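FACT complex subunit POB3 (Chaetomium thermophilum var. thermophilum, PDB 4KHB) probably acts, as part of the FACT histone chaperone, in reorganising nucleosomes during transcription, replication and repair, the present piece being its N-terminal PH-like region. Local coordinates at residues Ala52-Ser55 against Gly60-Val63; Glu81-Leu86 against Thr96-Lys101. One frame throughout, in Å; residues are numbered along the deposited sequence.

Contact 1: Ala52-Ser55 against Gly60-Val63; sequences AQWS and GYEV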
loop_
_atom_site.group_PDB
_atom_site.type_symbol
_atom_site.label_atom_id
_atom_site.label_comp_id
_atom_site.label_asym_id
_atom_site.label_seq_id
_atom_site.Cartn_x
_atom_site.Cartn_y
_atom_site.Cartn_z
ATOM N N ALA H 52 7.459 -5.331 -14.920
ATOM C CA ALA H 52 7.883 -5.717 -13.578
ATOM C C ALA H 52 8.533 -4.565 -12.821
ATOM O O ALA H 52 9.313 -3.796 -13.389
ATOM C CB ALA H 52 8.829 -6.905 -13.648
ATOM N N GLN H 53 8.226 -4.464 -11.531
ATOM C CA GLN H 53 8.788 -3.415 -10.687
ATOM C C GLN H 53 9.479 -4.002 -9.461
ATOM O O GLN H 53 9.022 -4.997 -8.892
ATOM C CB GLN H 53 7.702 -2.424 -10.246
ATOM C CG GLN H 53 7.042 -1.651 -11.382
ATOM C CD GLN H 53 5.887 -0.791 -10.899
ATOM O OE1 GLN H 53 5.557 -0.785 -9.713
ATOM N NE2 GLN H 53 5.269 -0.060 -11.818
ATOM N N TRP H 54 10.578 -3.374 -9.058
ATOM C CA TRP H 54 11.351 -3.816 -7.906
ATOM C C TRP H 54 11.337 -2.722 -6.843
ATOM O O TRP H 54 11.700 -1.577 -7.126
ATOM C CB TRP H 54 12.780 -4.103 -8.361
ATOM C CG TRP H 54 13.782 -4.292 -7.272
ATOM C CD1 TRP H 54 14.635 -3.352 -6.768
ATOM C CD2 TRP H 54 14.069 -5.508 -6.577
ATOM N NE1 TRP H 54 15.424 -3.907 -5.789
ATOM C CE2 TRP H 54 15.096 -5.231 -5.654
ATOM C CE3 TRP H 54 13.553 -6.803 -6.643
ATOM C CZ2 TRP H 54 15.613 -6.207 -4.800
ATOM C CZ3 TRP H 54 14.066 -7.767 -5.796
ATOM C CH2 TRP H 54 15.086 -7.468 -4.891
ATOM N N SER H 55 10.926 -3.072 -5.624
ATOM C CA SER H 55 10.879 -2.104 -4.528
ATOM C C SER H 55 10.863 -2.764 -3.151
ATOM O O SER H 55 10.632 -3.970 -3.024
ATOM C CB SER H 55 9.660 -1.185 -4.673
ATOM O OG SER H 55 8.455 -1.896 -4.450
ATOM N N GLY H 60 10.831 -8.101 3.153
ATOM C CA GLY H 60 11.977 -7.752 2.334
ATOM C C GLY H 60 11.588 -6.948 1.108
ATOM O O GLY H 60 10.806 -6.002 1.197
ATOM N N TYR H 61 12.131 -7.322 -0.045
ATOM C CA TYR H 61 11.898 -6.751 -1.368
ATOM C C TYR H 61 10.853 -7.401 -2.259
ATOM O O TYR H 61 10.639 -8.531 -2.196
ATOM C CB TYR H 61 13.170 -6.702 -2.156
ATOM C CG TYR H 61 14.079 -5.729 -1.611
ATOM C CD1 TYR H 61 14.817 -6.033 -0.515
ATOM C CD2 TYR H 61 14.212 -4.495 -2.166
ATOM C CE1 TYR H 61 15.607 -5.162 0.014
ATOM C CE2 TYR H 61 15.012 -3.615 -1.644
ATOM C CZ TYR H 61 15.713 -3.958 -0.543
ATOM O OH TYR H 61 16.548 -3.099 0.037
ATOM N N GLU H 62 10.213 -6.618 -3.082
ATOM C CA GLU H 62 9.060 -7.087 -3.832
ATOM C C GLU H 62 9.288 -7.015 -5.336
ATOM O O GLU H 62 9.777 -6.006 -5.849
ATOM C CB GLU H 62 7.830 -6.252 -3.455
ATOM C CG GLU H 62 6.561 -6.609 -4.216
ATOM C CD GLU H 62 5.461 -5.583 -4.027
ATOM O OE1 GLU H 62 5.543 -4.498 -4.640
ATOM O OE2 GLU H 62 4.513 -5.865 -3.265
ATOM N N VAL H 63 8.931 -8.086 -6.037
ATOM C CA VAL H 63 8.797 -8.036 -7.485
ATOM C C VAL H 63 7.312 -7.940 -7.794
ATOM O O VAL H 63 6.547 -8.855 -7.482
ATOM C CB VAL H 63 9.380 -9.285 -8.167
ATOM C CG1 VAL H 63 9.062 -9.275 -9.654
ATOM C CG2 VAL H 63 10.879 -9.358 -7.949
HETATM O O HOH W 1 7.475 -3.577 -6.416
#
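The beta hairpin of strands 51-56 and 61-66, in the N-terminal PH-like domain, is joined here by backbone and side chains alike. S55 and E62 form the antiparallel hydrogen-bonded pair: E62 N gives its hydrogen to S55 O at 2.7 Å, while S55 N reaches E62 O at 3.2 Å. W54 and V63 are the next, non-hydrogen-bonded pair. With CG of W54 anti to its backbone N (chi1 168°), the indole leans toward the neighbouring strand, between Y61 and V63. Y61 CB sits over one face of the indole's six-membered ring, 3.4 Å from W54 CH2, a CH-pi contact. The Y61 ring lies nearly parallel, planes at 9°, but slid so far that the two hardly overlap. V63 CG2 meets the indole at its edge, 3.9 Å from W54 CE3. On the other face, one water sits 2.8 Å from both S55 OG and E62 OE1, and can donate to the latter, although other acceptors compete for its protons. Q74 holds E62 OE2. One face is thus aromatic and apolar; the other carries buried polar groups bridged by water and reached by R43 of the SPT16D chain, which bonds S55 OG but pairs only weakly with E62 OE1.

Contact 2: Glu81-Leu86 against Thr96-Lys101; sequences EDYERL and TNLENK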
loop_
_atom_site.group_PDB
_atom_site.type_symbol
_atom_site.label_atom_id
_atom_site.label_comp_id
_atom_site.label_asym_id
_atom_site.label_seq_id
_atom_site.Cartn_x
_atom_site.Cartn_y
_atom_site.Cartn_z
ATOM N N GLU H 81 20.202 -8.679 -2.509
ATOM C CA GLU H 81 21.204 -9.297 -3.372
ATOM C C GLU H 81 20.580 -9.987 -4.589
ATOM O O GLU H 81 21.270 -10.284 -5.570
ATOM C CB GLU H 81 22.041 -10.296 -2.555
ATOM C CG GLU H 81 21.917 -11.754 -2.987
ATOM C CD GLU H 81 22.288 -12.728 -1.884
ATOM O OE1 GLU H 81 22.967 -13.735 -2.178
ATOM O OE2 GLU H 81 21.892 -12.489 -0.724
ATOM N N ASP H 82 19.269 -10.205 -4.541
ATOM C CA ASP H 82 18.587 -10.986 -5.569
ATOM C C ASP H 82 18.309 -10.191 -6.845
ATOM O O ASP H 82 17.885 -10.765 -7.845
ATOM C CB ASP H 82 17.262 -11.548 -5.034
ATOM C CG ASP H 82 17.457 -12.600 -3.960
ATOM O OD1 ASP H 82 18.442 -13.363 -4.034
ATOM O OD2 ASP H 82 16.614 -12.660 -3.038
ATOM N N TYR H 83 18.529 -8.879 -6.807
ATOM C CA TYR H 83 18.149 -8.012 -7.926
ATOM C C TYR H 83 18.758 -8.367 -9.280
ATOM O O TYR H 83 18.048 -8.447 -10.286
ATOM C CB TYR H 83 18.422 -6.534 -7.617
ATOM C CG TYR H 83 18.121 -5.649 -8.804
ATOM C CD1 TYR H 83 16.817 -5.278 -9.102
ATOM C CD2 TYR H 83 19.139 -5.200 -9.639
ATOM C CE1 TYR H 83 16.534 -4.486 -10.194
ATOM C CE2 TYR H 83 18.865 -4.412 -10.732
ATOM C CZ TYR H 83 17.563 -4.056 -11.002
ATOM O OH TYR H 83 17.288 -3.265 -12.093
ATOM N N GLU H 84 20.071 -8.566 -9.301
ATOM C CA GLU H 84 20.800 -8.754 -10.553
ATOM C C GLU H 84 20.381 -10.035 -11.279
ATOM O O GLU H 84 20.312 -10.070 -12.513
ATOM C CB GLU H 84 22.319 -8.668 -10.310
ATOM C CG GLU H 84 22.917 -9.767 -9.435
ATOM C CD GLU H 84 24.385 -10.018 -9.746
ATOM O OE1 GLU H 84 24.952 -9.297 -10.599
ATOM O OE2 GLU H 84 24.973 -10.944 -9.148
ATOM N N ARG H 85 20.083 -11.074 -10.507
ATOM C CA ARG H 85 19.578 -12.327 -11.052
ATOM C C ARG H 85 18.190 -12.118 -11.656
ATOM O O ARG H 85 17.910 -12.571 -12.766
ATOM C CB ARG H 85 19.514 -13.380 -9.947
ATOM C CG ARG H 85 20.165 -14.711 -10.293
ATOM C CD ARG H 85 20.291 -15.594 -9.056
ATOM N NE ARG H 85 19.347 -16.709 -9.082
ATOM C CZ ARG H 85 18.814 -17.265 -7.998
ATOM N NH1 ARG H 85 19.127 -16.813 -6.793
ATOM N NH2 ARG H 85 17.963 -18.274 -8.123
ATOM N N LEU H 86 17.321 -11.444 -10.906
ATOM C CA LEU H 86 15.954 -11.170 -11.344
ATOM C C LEU H 86 15.919 -10.300 -12.597
ATOM O O LEU H 86 15.102 -10.522 -13.494
ATOM C CB LEU H 86 15.148 -10.520 -10.213
ATOM C CG LEU H 86 14.881 -11.403 -8.989
ATOM C CD1 LEU H 86 14.421 -10.583 -7.802
ATOM C CD2 LEU H 86 13.849 -12.467 -9.316
ATOM N N THR H 96 11.523 -7.869 -20.656
ATOM C CA THR H 96 11.070 -6.834 -19.737
ATOM C C THR H 96 12.209 -6.283 -18.884
ATOM O O THR H 96 13.048 -7.039 -18.384
ATOM C CB THR H 96 9.990 -7.392 -18.784
ATOM O OG1 THR H 96 8.928 -7.989 -19.542
ATOM C CG2 THR H 96 9.423 -6.290 -17.918
ATOM N N ASN H 97 12.233 -4.964 -18.719
ATOM C CA ASN H 97 13.163 -4.332 -17.794
ATOM C C ASN H 97 12.565 -4.315 -16.391
ATOM O O ASN H 97 11.458 -3.808 -16.194
ATOM C CB ASN H 97 13.517 -2.911 -18.257
ATOM C CG ASN H 97 14.289 -2.899 -19.568
ATOM O OD1 ASN H 97 15.187 -3.713 -19.777
ATOM N ND2 ASN H 97 13.946 -1.969 -20.453
ATOM N N LEU H 98 13.290 -4.866 -15.423
ATOM C CA LEU H 98 12.861 -4.802 -14.030
ATOM C C LEU H 98 13.123 -3.402 -13.494
ATOM O O LEU H 98 14.252 -3.063 -13.138
ATOM C CB LEU H 98 13.579 -5.856 -13.183
ATOM C CG LEU H 98 13.168 -5.957 -11.712
ATOM C CD1 LEU H 98 11.670 -6.163 -11.595
ATOM C CD2 LEU H 98 13.906 -7.094 -11.014
ATOM N N GLU H 99 12.073 -2.593 -13.444
ATOM C CA GLU H 99 12.211 -1.190 -13.084
ATOM C C GLU H 99 12.422 -0.997 -11.587
ATOM O O GLU H 99 11.667 -1.530 -10.772
ATOM C CB GLU H 99 10.975 -0.413 -13.549
ATOM C CG GLU H 99 10.896 1.015 -13.038
ATOM C CD GLU H 99 9.633 1.721 -13.482
ATOM O OE1 GLU H 99 8.740 1.055 -14.049
ATOM O OE2 GLU H 99 9.535 2.946 -13.265
ATOM N N ASN H 100 13.447 -0.231 -11.230
ATOM C CA ASN H 100 13.629 0.182 -9.847
ATOM C C ASN H 100 12.639 1.295 -9.533
ATOM O O ASN H 100 12.737 2.398 -10.075
ATOM C CB ASN H 100 15.067 0.651 -9.606
ATOM C CG ASN H 100 15.379 0.864 -8.131
ATOM O OD1 ASN H 100 14.606 1.485 -7.399
ATOM N ND2 ASN H 100 16.517 0.347 -7.690
ATOM N N LYS H 101 11.687 1.001 -8.652
ATOM C CA LYS H 101 10.585 1.918 -8.389
ATOM C C LYS H 101 10.554 2.324 -6.924
ATOM O O LYS H 101 9.903 1.667 -6.110
ATOM C CB LYS H 101 9.261 1.250 -8.768
ATOM C CG LYS H 101 8.082 2.210 -8.886
ATOM C CD LYS H 101 8.143 3.016 -10.175
ATOM C CE LYS H 101 6.753 3.434 -10.634
ATOM N NZ LYS H 101 6.794 4.275 -11.864
#
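L98 O accepts the hydroxyl hydrogen of Y83, OH to O 3.2 Å, a long bond that meets the carbonyl nearly head-on, with a C=O...donor angle of 160°. It ties the N-terminal part of helix 83-92 to the edge strand 98-100. For Y83, a chi1 of 176° places the ring beside its own carbonyl carbon and carries it off the helix toward the strand. Along the way the ring passes the L98 side chain, the two running in opposite directions: Y83 CE1 lies 3.8 Å from L98 CD2, and the same methyl is 3.7 Å from L86 CB, one turn further along the helix. L98 CD2 therefore fits between the tyrosine ring and the leucine. The Y83 ring also meets that of W54, planes at about 60°. In keeping with the C-terminal helix of PH folds, helix 83-92 packs against the strands of the domain; here a further strand, 98-100, follows it and returns to run parallel to strand 51-56 at the edge of a sheet. L86 also touches W54 and F10, and L98 reaches A52 and W54, so the leucines face the interior of the domain. Within the helical segment, L86 N bonds back to D82 O at 3.2 Å, while R85 turns to strand 8-11, making a salt bridge with E8 and a cation-pi contact with F10. Beyond L98, K101 NZ and E99 OE2, 3.4 Å apart, form a salt bridge whose hydrogen bond is weak.

In the fold
Both contacts are buried and meet in the same sheet, their centres about 8 Å apart, yet contact 1 lies deeper, with its centre about 9 Å from that of the chain against about 15 Å for contact 2. Strands 51-56 and 98-100 are neighbours, and W54 connects them: its N and O probably bond to E99 O and K101 N, while its indole CZ3 packs 3.5 Å from L86 CD1. Contact 1 joins neighbouring strands through backbone bonds and, on the S55 and E62 side, borders the SPT16D chain. Contact 2 instead sets a helix against an edge strand through side chains and one tyrosine bond, with no other chain of the assembly touching its segments.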